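Protein (hdlp (histone deacetylase-like protein)) (Aquifex aeolicus, PDB 1C3P) probably acts as a zinc-dependent deacetylase of the histone deacetylase family and may take part in acetoin breakdown. Local coordinates at residues Val4-Thr9 against Lys44-Ser49; Val28-Arg33 against Glu328-Ile333; Asp36-Ile41 against Lys321-Ala326; Tyr297-Leu302 against Ile333-Phe338. All coordinates share one frame; numbering follows the deposited sequence.

Three of the four contacts are tied to helix 28-37. In contact 1 the two strands that flank it in sequence pair at one edge of the parallel sheet, and L32 of contact 2 packs against L6 and L46. Contacts 2 and 3, centres about 10 Å apart, are successive parts of one seam between helices 28-37 and 324-332; L330 CD1 and L322 CD1 join them at 4.0 Å. Contact 4 lies about 10 Å from contact 2 between centres and shares I333 with it. Only contact 4 comes near the zinc-binding residues (no zinc is bound in this model): the Y297 side chain is about 4 Å from that of D258; the others lie away from that site.

Contact 1: residues Val4-Thr9 against Lys44-Ser49; sequences VKLIGT and KELIKS
At the edge of the parallel sheet, outer strand 46-48 runs beside strand 4-8, with L6 opposite L46 and I7 opposite I47. L6 uses both its backbone groups: its N donates to E45 O at 2.9 Å, and its O accepts from I47 N. I47 O then takes G8 N at 3.0 Å. The two strands and helix 28-37 between them form a beta-alpha-beta unit, whose helix covers the face carrying L6 and L46; there L6 CD2 meets L46 CD1 at 4.2 Å. On the other face I7 and I47 reach helix 98-118. K5 adds a side-chain bond. Bent at chi2 (-67°), its chain passes CD over E45 O at 3.6 Å and brings NZ to K44 O at 2.6 Å, almost head-on to the carbonyl. With a leucine at this position, K44 O would probably be left without its ammonium donor and the 3-10 turn at 44-45 less firmly tied to the strand. Where the strands end, S49 N donates to G8 O from 61° above the carbonyl plane, and S49 OG, bonded to S109 and Y12, packs on G8 CA at 3.2 Å. T9 OG1 and K48 NZ both turn to D11.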
loop_
_atom_site.group_PDB
_atom_site.type_symbol
_atom_site.label_atom_id
_atom_site.label_comp_id
_atom_site.label_asym_id
_atom_site.label_seq_id
_atom_site.Cartn_x
_atom_site.Cartn_y
_atom_site.Cartn_z
ATOM N N VAL A 4 -10.725 17.547 0.469
ATOM C CA VAL A 4 -9.845 16.426 0.800
ATOM C C VAL A 4 -10.760 15.361 1.349
ATOM O O VAL A 4 -11.528 15.611 2.281
ATOM C CB VAL A 4 -8.811 16.811 1.869
ATOM C CG1 VAL A 4 -7.875 15.624 2.139
ATOM C CG2 VAL A 4 -8.026 18.020 1.418
ATOM N N LYS A 5 -10.658 14.163 0.788
ATOM C CA LYS A 5 -11.540 13.076 1.176
ATOM C C LYS A 5 -10.834 11.796 1.601
ATOM O O LYS A 5 -9.773 11.453 1.071
ATOM C CB LYS A 5 -12.434 12.735 -0.015
ATOM C CG LYS A 5 -13.275 13.894 -0.559
ATOM C CD LYS A 5 -14.337 14.324 0.453
ATOM C CE LYS A 5 -15.278 15.378 -0.146
ATOM N NZ LYS A 5 -16.285 15.837 0.863
ATOM N N LEU A 6 -11.465 11.075 2.517
ATOM C CA LEU A 6 -10.942 9.790 2.957
ATOM C C LEU A 6 -12.005 8.765 2.546
ATOM O O LEU A 6 -13.172 8.913 2.885
ATOM C CB LEU A 6 -10.751 9.775 4.469
ATOM C CG LEU A 6 -9.990 8.565 5.028
ATOM C CD1 LEU A 6 -10.022 8.638 6.547
ATOM C CD2 LEU A 6 -10.613 7.262 4.579
ATOM N N ILE A 7 -11.614 7.735 1.803
ATOM C CA ILE A 7 -12.581 6.721 1.370
ATOM C C ILE A 7 -12.501 5.550 2.338
ATOM O O ILE A 7 -11.432 4.974 2.529
ATOM C CB ILE A 7 -12.270 6.201 -0.043
ATOM C CG1 ILE A 7 -12.013 7.380 -0.974
ATOM C CG2 ILE A 7 -13.479 5.421 -0.595
ATOM C CD1 ILE A 7 -11.830 6.991 -2.375
ATOM N N GLY A 8 -13.618 5.215 2.971
ATOM C CA GLY A 8 -13.607 4.095 3.896
ATOM C C GLY A 8 -14.966 3.717 4.448
ATOM O O GLY A 8 -15.992 4.321 4.114
ATOM N N THR A 9 -14.963 2.687 5.287
ATOM C CA THR A 9 -16.167 2.197 5.943
ATOM C C THR A 9 -15.748 1.280 7.081
ATOM O O THR A 9 -14.693 0.649 7.017
ATOM C CB THR A 9 -17.059 1.369 5.003
ATOM O OG1 THR A 9 -18.087 0.736 5.779
ATOM C CG2 THR A 9 -16.249 0.292 4.301
ATOM N N LYS A 44 -18.325 14.929 6.687
ATOM C CA LYS A 44 -18.324 15.374 5.307
ATOM C C LYS A 44 -17.015 15.161 4.547
ATOM O O LYS A 44 -16.938 15.433 3.353
ATOM C CB LYS A 44 -18.799 16.825 5.264
ATOM C CG LYS A 44 -20.242 16.903 5.796
ATOM C CD LYS A 44 -20.849 18.292 5.824
ATOM C CE LYS A 44 -22.283 18.221 6.347
ATOM N NZ LYS A 44 -22.931 19.556 6.422
ATOM N N GLU A 45 -16.001 14.654 5.243
ATOM C CA GLU A 45 -14.698 14.372 4.630
ATOM C C GLU A 45 -14.642 12.887 4.258
ATOM O O GLU A 45 -13.773 12.452 3.497
ATOM C CB GLU A 45 -13.553 14.672 5.615
ATOM C CG GLU A 45 -13.320 16.151 5.913
ATOM C CD GLU A 45 -12.295 16.370 7.017
ATOM O OE1 GLU A 45 -12.522 15.888 8.147
ATOM O OE2 GLU A 45 -11.268 17.027 6.761
ATOM N N LEU A 46 -15.580 12.116 4.797
ATOM C CA LEU A 46 -15.604 10.677 4.549
ATOM C C LEU A 46 -16.543 10.233 3.435
ATOM O O LEU A 46 -17.711 10.622 3.393
ATOM C CB LEU A 46 -15.969 9.940 5.841
ATOM C CG LEU A 46 -16.054 8.412 5.796
ATOM C CD1 LEU A 46 -14.662 7.840 5.555
ATOM C CD2 LEU A 46 -16.616 7.882 7.113
ATOM N N ILE A 47 -16.022 9.432 2.511
ATOM C CA ILE A 47 -16.850 8.892 1.436
ATOM C C ILE A 47 -16.967 7.403 1.737
ATOM O O ILE A 47 -15.947 6.729 1.925
ATOM C CB ILE A 47 -16.194 9.097 0.038
ATOM C CG1 ILE A 47 -16.195 10.588 -0.322
ATOM C CG2 ILE A 47 -16.948 8.306 -1.035
ATOM C CD1 ILE A 47 -17.578 11.176 -0.521
ATOM N N LYS A 48 -18.195 6.889 1.790
ATOM C CA LYS A 48 -18.395 5.471 2.085
ATOM C C LYS A 48 -17.940 4.617 0.903
ATOM O O LYS A 48 -18.347 4.850 -0.227
ATOM C CB LYS A 48 -19.874 5.169 2.374
ATOM C CG LYS A 48 -20.153 3.706 2.694
ATOM C CD LYS A 48 -21.635 3.458 2.961
ATOM C CE LYS A 48 -21.900 2.002 3.309
ATOM N NZ LYS A 48 -21.163 1.565 4.529
ATOM N N SER A 49 -17.114 3.621 1.184
ATOM C CA SER A 49 -16.615 2.711 0.162
ATOM C C SER A 49 -17.745 1.951 -0.524
ATOM O O SER A 49 -18.733 1.568 0.112
ATOM C CB SER A 49 -15.681 1.668 0.779
ATOM O OG SER A 49 -14.577 2.244 1.484
#

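Contact 2: residues Val28-Arg33 against Glu328-Ile333; sequences VSLLLR and ELLKSI
The carbonyl oxygen of L329 is gripped twice by one residue: S332 OG donates to it at 2.5 Å, lying on a lone pair in the carbonyl plane, and S332 N does so at 3.0 Å. Both bonds come from three residues on in the chain, and L329 itself sits on helix 324-332, facing helix 28-37. The two helices pack antiparallel, their short axes 158° apart in direction and 11.0 Å from each other at closest, so long side chains have to bridge the space. No hydrogen bond crosses it; the joint is apolar. L30 meets three residues of the other segment. Its CG stands anti to the backbone N (chi1 -178°), which carries both methyls out toward the other helix. CD1 meets L330 CD2 at 4.1 Å, the two chains crossing at about a right angle, while CD2 lies beside L329 CG at 3.9 Å and presses on I333 CD1 at 3.4 Å, tighter than usual carbon contact. Behind this group stands helix 299-314, which L30 touches at A303 and L330 at Y300. L329 also serves R33, at the solvent side. Its CD2 rests on the R33 backbone, 3.6 Å from R33 C, and its CD1 sits over one face of the guanidinium, 3.9 Å from R33 NE and offset toward the rim of the group.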
loop_
_atom_site.group_PDB
_atom_site.type_symbol
_atom_site.label_atom_id
_atom_site.label_comp_id
_atom_site.label_asym_id
_atom_site.label_seq_id
_atom_site.Cartn_x
_atom_site.Cartn_y
_atom_site.Cartn_z
ATOM N N VAL A 28 -8.292 -0.570 8.186
ATOM C CA VAL A 28 -8.942 0.672 7.777
ATOM C C VAL A 28 -10.041 1.021 8.785
ATOM O O VAL A 28 -10.265 2.203 9.105
ATOM C CB VAL A 28 -9.538 0.553 6.367
ATOM C CG1 VAL A 28 -10.317 1.822 6.014
ATOM C CG2 VAL A 28 -8.407 0.335 5.365
ATOM N N SER A 29 -10.723 0.003 9.313
ATOM C CA SER A 29 -11.781 0.278 10.290
ATOM C C SER A 29 -11.105 0.836 11.535
ATOM O O SER A 29 -11.640 1.710 12.215
ATOM C CB SER A 29 -12.579 -0.992 10.648
ATOM O OG SER A 29 -11.789 -1.936 11.364
ATOM N N LEU A 30 -9.904 0.352 11.823
ATOM C CA LEU A 30 -9.214 0.846 12.997
ATOM C C LEU A 30 -8.795 2.289 12.755
ATOM O O LEU A 30 -8.863 3.097 13.667
ATOM C CB LEU A 30 -7.991 -0.019 13.320
ATOM C CG LEU A 30 -7.158 0.337 14.568
ATOM C CD1 LEU A 30 -6.462 1.655 14.371
ATOM C CD2 LEU A 30 -8.059 0.390 15.803
ATOM N N LEU A 31 -8.361 2.607 11.531
ATOM C CA LEU A 31 -7.936 3.972 11.210
ATOM C C LEU A 31 -9.123 4.914 11.412
ATOM O O LEU A 31 -8.992 5.971 12.019
ATOM C CB LEU A 31 -7.475 4.090 9.751
ATOM C CG LEU A 31 -6.369 5.081 9.322
ATOM C CD1 LEU A 31 -6.636 5.566 7.874
ATOM C CD2 LEU A 31 -6.310 6.268 10.233
ATOM N N LEU A 32 -10.275 4.528 10.884
ATOM C CA LEU A 32 -11.464 5.355 11.011
ATOM C C LEU A 32 -11.816 5.592 12.468
ATOM O O LEU A 32 -12.071 6.726 12.852
ATOM C CB LEU A 32 -12.660 4.720 10.288
ATOM C CG LEU A 32 -12.676 4.737 8.755
ATOM C CD1 LEU A 32 -13.985 4.136 8.240
ATOM C CD2 LEU A 32 -12.557 6.167 8.262
ATOM N N ARG A 33 -11.830 4.530 13.271
ATOM C CA ARG A 33 -12.164 4.679 14.682
ATOM C C ARG A 33 -11.114 5.511 15.398
ATOM O O ARG A 33 -11.430 6.273 16.305
ATOM C CB ARG A 33 -12.312 3.308 15.354
ATOM C CG ARG A 33 -13.522 2.513 14.839
ATOM C CD ARG A 33 -13.877 1.331 15.735
ATOM N NE ARG A 33 -12.798 0.354 15.821
ATOM C CZ ARG A 33 -12.864 -0.774 16.522
ATOM N NH1 ARG A 33 -13.962 -1.073 17.201
ATOM N NH2 ARG A 33 -11.834 -1.612 16.535
ATOM N N GLU A 328 -7.070 4.020 24.618
ATOM C CA GLU A 328 -7.900 2.892 25.006
ATOM C C GLU A 328 -8.312 2.065 23.789
ATOM O O GLU A 328 -8.353 0.829 23.844
ATOM C CB GLU A 328 -9.104 3.404 25.793
ATOM C CG GLU A 328 -8.655 4.060 27.088
ATOM C CD GLU A 328 -9.791 4.591 27.937
ATOM O OE1 GLU A 328 -10.724 3.821 28.238
ATOM O OE2 GLU A 328 -9.735 5.778 28.321
ATOM N N LEU A 329 -8.591 2.745 22.682
ATOM C CA LEU A 329 -8.956 2.052 21.447
ATOM C C LEU A 329 -7.810 1.113 21.062
ATOM O O LEU A 329 -8.015 -0.085 20.886
ATOM C CB LEU A 329 -9.187 3.059 20.311
ATOM C CG LEU A 329 -9.300 2.474 18.888
ATOM C CD1 LEU A 329 -10.495 1.526 18.798
ATOM C CD2 LEU A 329 -9.422 3.598 17.883
ATOM N N LEU A 330 -6.602 1.658 20.952
ATOM C CA LEU A 330 -5.450 0.844 20.572
ATOM C C LEU A 330 -5.199 -0.301 21.536
ATOM O O LEU A 330 -4.896 -1.418 21.113
ATOM C CB LEU A 330 -4.195 1.702 20.461
ATOM C CG LEU A 330 -4.251 2.785 19.384
ATOM C CD1 LEU A 330 -2.871 3.422 19.259
ATOM C CD2 LEU A 330 -4.657 2.191 18.054
ATOM N N LYS A 331 -5.334 -0.027 22.831
ATOM C CA LYS A 331 -5.124 -1.059 23.838
ATOM C C LYS A 331 -6.167 -2.172 23.752
ATOM O O LYS A 331 -5.908 -3.292 24.198
ATOM C CB LYS A 331 -5.129 -0.442 25.250
ATOM C CG LYS A 331 -4.056 0.611 25.468
ATOM C CD LYS A 331 -4.086 1.167 26.881
ATOM C CE LYS A 331 -3.761 0.089 27.901
ATOM N NZ LYS A 331 -3.715 0.633 29.288
ATOM N N SER A 332 -7.324 -1.886 23.153
ATOM C CA SER A 332 -8.396 -2.881 23.050
ATOM C C SER A 332 -8.176 -3.904 21.942
ATOM O O SER A 332 -8.828 -4.949 21.913
ATOM C CB SER A 332 -9.750 -2.197 22.825
ATOM O OG SER A 332 -9.870 -1.705 21.497
ATOM N N ILE A 333 -7.265 -3.594 21.026
ATOM C CA ILE A 333 -6.958 -4.486 19.917
ATOM C C ILE A 333 -6.141 -5.675 20.413
ATOM O O ILE A 333 -4.999 -5.506 20.832
ATOM C CB ILE A 333 -6.117 -3.770 18.852
ATOM C CG1 ILE A 333 -6.793 -2.464 18.442
ATOM C CG2 ILE A 333 -5.938 -4.676 17.634
ATOM C CD1 ILE A 333 -5.954 -1.622 17.512
#

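Contact 3: residues Asp36-Ile41 against Lys321-Ala326; sequences DAMNLI and KLNNKA
Two helix ends meet here, with A37 and A326 only 5.2 Å apart CA to CA: helix 28-37 finishes in a Schellman motif, in which N39 turns to positive phi (56°), and helix 324-332 starts behind N323 at its N-cap position. That close approach is possible because small side chains face each other. A37 CB points at the first turn of the other helix, 4.3 Å from A326 CB, and K325 lays its aliphatic chain across the same methyl. The K325 CG to A37 CB distance of 3.4 Å is tighter than normal carbon packing, and CD goes on to lie over A37 CA. Past CD the K325 chain does not approach D36: NZ and the carboxylate OD2 are 6.6 Å apart, so any attraction between the opposite charges is probably modest. M38, next in the chain, packs beside N323. Bends at chi2 (-75°) and chi3 (-63°) curl its thioether around the start of helix 324-332, where SD rests on A326 CB at 3.4 Å and on L322 CD2 at 3.7 Å. Its terminal methyl, CE, ends 3.7 Å from K321 O. The contact also buries N323 N, which has no hydrogen-bonding partner in the model. F34, one turn back on helix 28-37, receives both L322 and A326, and P319 lies against M38. Beyond the helix end, L40 drops onto T307 and C311 of helix 299-314, whose W310 NE1 donates to L40 O, so this end of helix 28-37 lies between helix 299-314 and helix 324-332.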
loop_
_atom_site.group_PDB
_atom_site.type_symbol
_atom_site.label_atom_id
_atom_site.label_comp_id
_atom_site.label_asym_id
_atom_site.label_seq_id
_atom_site.Cartn_x
_atom_site.Cartn_y
_atom_site.Cartn_z
ATOM N N ASP A 36 -11.416 9.225 14.545
ATOM C CA ASP A 36 -12.611 9.750 15.189
ATOM C C ASP A 36 -12.299 9.973 16.663
ATOM O O ASP A 36 -12.601 11.036 17.213
ATOM C CB ASP A 36 -13.785 8.778 15.035
ATOM C CG ASP A 36 -15.074 9.312 15.660
ATOM O OD1 ASP A 36 -15.447 10.472 15.379
ATOM O OD2 ASP A 36 -15.718 8.565 16.417
ATOM N N ALA A 37 -11.687 8.978 17.300
ATOM C CA ALA A 37 -11.327 9.095 18.716
ATOM C C ALA A 37 -10.419 10.315 18.951
ATOM O O ALA A 37 -10.521 10.973 19.985
ATOM C CB ALA A 37 -10.635 7.796 19.202
ATOM N N MET A 38 -9.553 10.619 17.982
ATOM C CA MET A 38 -8.617 11.765 18.056
ATOM C C MET A 38 -9.256 13.079 17.574
ATOM O O MET A 38 -8.610 14.142 17.588
ATOM C CB MET A 38 -7.382 11.493 17.181
ATOM C CG MET A 38 -6.506 10.347 17.636
ATOM S SD MET A 38 -5.529 10.832 19.064
ATOM C CE MET A 38 -4.557 12.152 18.326
ATOM N N ASN A 39 -10.513 12.989 17.141
ATOM C CA ASN A 39 -11.277 14.120 16.612
ATOM C C ASN A 39 -10.530 14.761 15.456
ATOM O O ASN A 39 -10.434 15.993 15.354
ATOM C CB ASN A 39 -11.553 15.155 17.711
ATOM C CG ASN A 39 -12.284 14.553 18.884
ATOM O OD1 ASN A 39 -13.298 13.890 18.709
ATOM N ND2 ASN A 39 -11.773 14.778 20.093
ATOM N N LEU A 40 -9.989 13.910 14.585
ATOM C CA LEU A 40 -9.237 14.390 13.430
ATOM C C LEU A 40 -9.954 14.187 12.095
ATOM O O LEU A 40 -9.351 14.318 11.032
ATOM C CB LEU A 40 -7.852 13.740 13.379
ATOM C CG LEU A 40 -6.899 14.148 14.508
ATOM C CD1 LEU A 40 -5.555 13.463 14.316
ATOM C CD2 LEU A 40 -6.709 15.648 14.501
ATOM N N ILE A 41 -11.248 13.894 12.153
ATOM C CA ILE A 41 -12.013 13.714 10.934
ATOM C C ILE A 41 -13.499 14.067 11.114
ATOM O O ILE A 41 -14.091 13.791 12.152
ATOM C CB ILE A 41 -11.874 12.256 10.405
ATOM C CG1 ILE A 41 -12.556 12.148 9.047
ATOM C CG2 ILE A 41 -12.491 11.269 11.372
ATOM C CD1 ILE A 41 -11.982 13.070 8.039
ATOM N N LYS A 321 0.324 14.346 21.270
ATOM C CA LYS A 321 -0.058 13.212 22.101
ATOM C C LYS A 321 -1.375 12.572 21.672
ATOM O O LYS A 321 -2.177 13.198 20.980
ATOM C CB LYS A 321 -0.215 13.699 23.538
ATOM C CG LYS A 321 -1.329 14.748 23.659
ATOM C CD LYS A 321 -1.053 15.994 22.800
ATOM C CE LYS A 321 -2.274 16.891 22.683
ATOM N NZ LYS A 321 -2.778 17.320 24.021
ATOM N N LEU A 322 -1.589 11.323 22.081
ATOM C CA LEU A 322 -2.853 10.639 21.802
ATOM C C LEU A 322 -3.753 10.949 23.002
ATOM O O LEU A 322 -3.254 11.056 24.119
ATOM C CB LEU A 322 -2.669 9.128 21.715
ATOM C CG LEU A 322 -1.789 8.579 20.599
ATOM C CD1 LEU A 322 -2.018 7.071 20.542
ATOM C CD2 LEU A 322 -2.149 9.221 19.264
ATOM N N ASN A 323 -5.057 11.109 22.782
ATOM C CA ASN A 323 -5.967 11.397 23.898
ATOM C C ASN A 323 -6.360 10.059 24.510
ATOM O O ASN A 323 -5.937 9.010 24.022
ATOM C CB ASN A 323 -7.229 12.113 23.425
ATOM C CG ASN A 323 -8.231 11.165 22.797
ATOM O OD1 ASN A 323 -7.925 10.481 21.825
ATOM N ND2 ASN A 323 -9.437 11.113 23.362
ATOM N N ASN A 324 -7.178 10.079 25.561
ATOM C CA ASN A 324 -7.568 8.830 26.211
ATOM C C ASN A 324 -8.385 7.876 25.352
ATOM O O ASN A 324 -8.133 6.667 25.340
ATOM C CB ASN A 324 -8.320 9.107 27.513
ATOM C CG ASN A 324 -7.428 9.682 28.577
ATOM O OD1 ASN A 324 -6.397 9.096 28.917
ATOM N ND2 ASN A 324 -7.814 10.829 29.120
ATOM N N LYS A 325 -9.361 8.414 24.638
ATOM C CA LYS A 325 -10.196 7.585 23.791
ATOM C C LYS A 325 -9.312 6.811 22.812
ATOM O O LYS A 325 -9.497 5.611 22.604
ATOM C CB LYS A 325 -11.193 8.468 23.042
ATOM C CG LYS A 325 -12.215 7.705 22.232
ATOM C CD LYS A 325 -13.377 8.609 21.863
ATOM C CE LYS A 325 -14.059 9.145 23.118
ATOM N NZ LYS A 325 -15.259 9.980 22.829
ATOM N N ALA A 326 -8.339 7.499 22.232
ATOM C CA ALA A 326 -7.421 6.870 21.270
ATOM C C ALA A 326 -6.523 5.782 21.891
ATOM O O ALA A 326 -6.364 4.693 21.323
ATOM C CB ALA A 326 -6.569 7.950 20.612
#

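Contact 4: residues Tyr297-Leu302 against Ile333-Phe338; sequences YHPYAL and IDFEEF
F335 leaves its backbone with CG anti to N (chi1 165°), which sends the ring toward the start of helix 299-314. CB touches P299 CG at 3.8 Å. Next along, ring atom CG is 3.6 Å from that same P299 CG, and CD1 is 3.5 Å from P299 CD; this proline carbon lies over the ring face in a CH-pi contact, 3.6 Å from the centroid. CE1 comes toward Y297 O. On the other branch CE2 reaches H298 CE1 at 3.2 Å, and at the tip CZ is 3.4 Å from H298 ND1, the two ring planes inclined at 77° in an oblique pairing. H298 is also met at its edge by E337, whose carboxylate is nearly coplanar with the imidazole (17°) and brings OE1 to 3.0 Å from H298 CE1. Replacing F335 with an alanine would probably uncover the P299 ring and leave the H298 imidazole without its aromatic neighbour, freer to turn. P299 CB also packs on I333 CD1, at 3.7 Å. H298 is the N-cap residue of helix 299-314, and Y297 just before it places its side chain beside those of D258 and H170, residues that bind zinc in this arginase-clan alpha/beta fold, although no zinc is bound in this model.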
loop_
_atom_site.group_PDB
_atom_site.type_symbol
_atom_site.label_atom_id
_atom_site.label_comp_id
_atom_site.label_asym_id
_atom_site.label_seq_id
_atom_site.Cartn_x
_atom_site.Cartn_y
_atom_site.Cartn_z
ATOM N N TYR A 297 1.155 -4.215 9.204
ATOM C CA TYR A 297 0.613 -5.277 10.026
ATOM C C TYR A 297 0.646 -5.069 11.538
ATOM O O TYR A 297 0.250 -5.962 12.284
ATOM C CB TYR A 297 1.321 -6.583 9.640
ATOM C CG TYR A 297 1.368 -6.795 8.127
ATOM C CD1 TYR A 297 2.335 -6.162 7.326
ATOM C CD2 TYR A 297 0.401 -7.568 7.494
ATOM C CE1 TYR A 297 2.324 -6.301 5.925
ATOM C CE2 TYR A 297 0.382 -7.709 6.104
ATOM C CZ TYR A 297 1.333 -7.082 5.329
ATOM O OH TYR A 297 1.268 -7.250 3.957
ATOM N N HIS A 298 1.111 -3.899 11.979
ATOM C CA HIS A 298 1.153 -3.558 13.401
ATOM C C HIS A 298 0.080 -2.489 13.578
ATOM O O HIS A 298 0.169 -1.412 12.988
ATOM C CB HIS A 298 2.496 -2.964 13.805
ATOM C CG HIS A 298 2.608 -2.732 15.280
ATOM N ND1 HIS A 298 3.105 -3.676 16.152
ATOM C CD2 HIS A 298 2.178 -1.703 16.045
ATOM C CE1 HIS A 298 2.979 -3.239 17.392
ATOM N NE2 HIS A 298 2.418 -2.043 17.355
ATOM N N PRO A 299 -0.942 -2.764 14.406
ATOM C CA PRO A 299 -2.035 -1.817 14.636
ATOM C C PRO A 299 -1.656 -0.415 15.101
ATOM O O PRO A 299 -2.208 0.577 14.621
ATOM C CB PRO A 299 -2.921 -2.561 15.643
ATOM C CG PRO A 299 -1.912 -3.406 16.402
ATOM C CD PRO A 299 -1.158 -3.978 15.214
ATOM N N TYR A 300 -0.735 -0.330 16.047
ATOM C CA TYR A 300 -0.318 0.967 16.548
ATOM C C TYR A 300 0.433 1.752 15.486
ATOM O O TYR A 300 0.207 2.950 15.297
ATOM C CB TYR A 300 0.605 0.800 17.747
ATOM C CG TYR A 300 -0.002 0.192 18.994
ATOM C CD1 TYR A 300 -1.240 -0.450 18.974
ATOM C CD2 TYR A 300 0.704 0.210 20.193
ATOM C CE1 TYR A 300 -1.748 -1.064 20.119
ATOM C CE2 TYR A 300 0.213 -0.393 21.333
ATOM C CZ TYR A 300 -1.009 -1.032 21.291
ATOM O OH TYR A 300 -1.460 -1.665 22.418
ATOM N N ALA A 301 1.351 1.062 14.818
ATOM C CA ALA A 301 2.195 1.667 13.797
ATOM C C ALA A 301 1.342 2.195 12.667
ATOM O O ALA A 301 1.507 3.328 12.226
ATOM C CB ALA A 301 3.195 0.641 13.270
ATOM N N LEU A 302 0.432 1.343 12.208
ATOM C CA LEU A 302 -0.478 1.668 11.132
ATOM C C LEU A 302 -1.326 2.882 11.473
ATOM O O LEU A 302 -1.353 3.851 10.727
ATOM C CB LEU A 302 -1.363 0.444 10.850
ATOM C CG LEU A 302 -2.556 0.467 9.891
ATOM C CD1 LEU A 302 -3.015 -0.963 9.647
ATOM C CD2 LEU A 302 -3.698 1.280 10.464
ATOM N N ILE A 333 -7.265 -3.594 21.026
ATOM C CA ILE A 333 -6.958 -4.486 19.917
ATOM C C ILE A 333 -6.141 -5.675 20.413
ATOM O O ILE A 333 -4.999 -5.506 20.832
ATOM C CB ILE A 333 -6.117 -3.770 18.852
ATOM C CG1 ILE A 333 -6.793 -2.464 18.442
ATOM C CG2 ILE A 333 -5.938 -4.676 17.634
ATOM C CD1 ILE A 333 -5.954 -1.622 17.512
ATOM N N ASP A 334 -6.711 -6.874 20.396
ATOM C CA ASP A 334 -5.913 -8.013 20.825
ATOM C C ASP A 334 -4.920 -8.239 19.689
ATOM O O ASP A 334 -5.254 -8.797 18.644
ATOM C CB ASP A 334 -6.768 -9.262 21.069
ATOM C CG ASP A 334 -7.567 -9.676 19.856
ATOM O OD1 ASP A 334 -8.107 -10.804 19.868
ATOM O OD2 ASP A 334 -7.670 -8.874 18.904
ATOM N N PHE A 335 -3.699 -7.765 19.892
ATOM C CA PHE A 335 -2.667 -7.886 18.877
ATOM C C PHE A 335 -1.528 -8.846 19.214
ATOM O O PHE A 335 -1.116 -9.644 18.367
ATOM C CB PHE A 335 -2.092 -6.502 18.566
ATOM C CG PHE A 335 -0.804 -6.550 17.806
ATOM C CD1 PHE A 335 -0.728 -7.209 16.581
ATOM C CD2 PHE A 335 0.347 -5.995 18.340
ATOM C CE1 PHE A 335 0.484 -7.318 15.902
ATOM C CE2 PHE A 335 1.559 -6.099 17.671
ATOM C CZ PHE A 335 1.629 -6.763 16.450
ATOM N N GLU A 336 -1.014 -8.771 20.437
ATOM C CA GLU A 336 0.095 -9.632 20.839
ATOM C C GLU A 336 1.321 -9.380 19.961
ATOM O O GLU A 336 1.337 -9.714 18.775
ATOM C CB GLU A 336 -0.289 -11.108 20.741
ATOM C CG GLU A 336 0.876 -12.032 21.028
ATOM C CD GLU A 336 0.542 -13.485 20.794
ATOM O OE1 GLU A 336 0.161 -13.831 19.652
ATOM O OE2 GLU A 336 0.668 -14.281 21.748
ATOM N N GLU A 337 2.350 -8.801 20.564
ATOM C CA GLU A 337 3.581 -8.484 19.865
ATOM C C GLU A 337 4.307 -9.779 19.464
ATOM O O GLU A 337 4.318 -10.753 20.223
ATOM C CB GLU A 337 4.453 -7.626 20.789
ATOM C CG GLU A 337 5.397 -6.681 20.082
ATOM C CD GLU A 337 4.662 -5.667 19.213
ATOM O OE1 GLU A 337 3.900 -4.815 19.745
ATOM O OE2 GLU A 337 4.848 -5.733 17.983
ATOM N N PHE A 338 4.897 -9.799 18.270
ATOM C CA PHE A 338 5.623 -10.978 17.801
ATOM C C PHE A 338 6.688 -11.375 18.818
ATOM O O PHE A 338 6.720 -12.512 19.287
ATOM C CB PHE A 338 6.287 -10.701 16.449
ATOM C CG PHE A 338 7.103 -11.849 15.942
ATOM C CD1 PHE A 338 6.507 -13.080 15.705
ATOM C CD2 PHE A 338 8.473 -11.718 15.747
ATOM C CE1 PHE A 338 7.260 -14.163 15.288
ATOM C CE2 PHE A 338 9.238 -12.803 15.327
ATOM C CZ PHE A 338 8.629 -14.030 15.099
#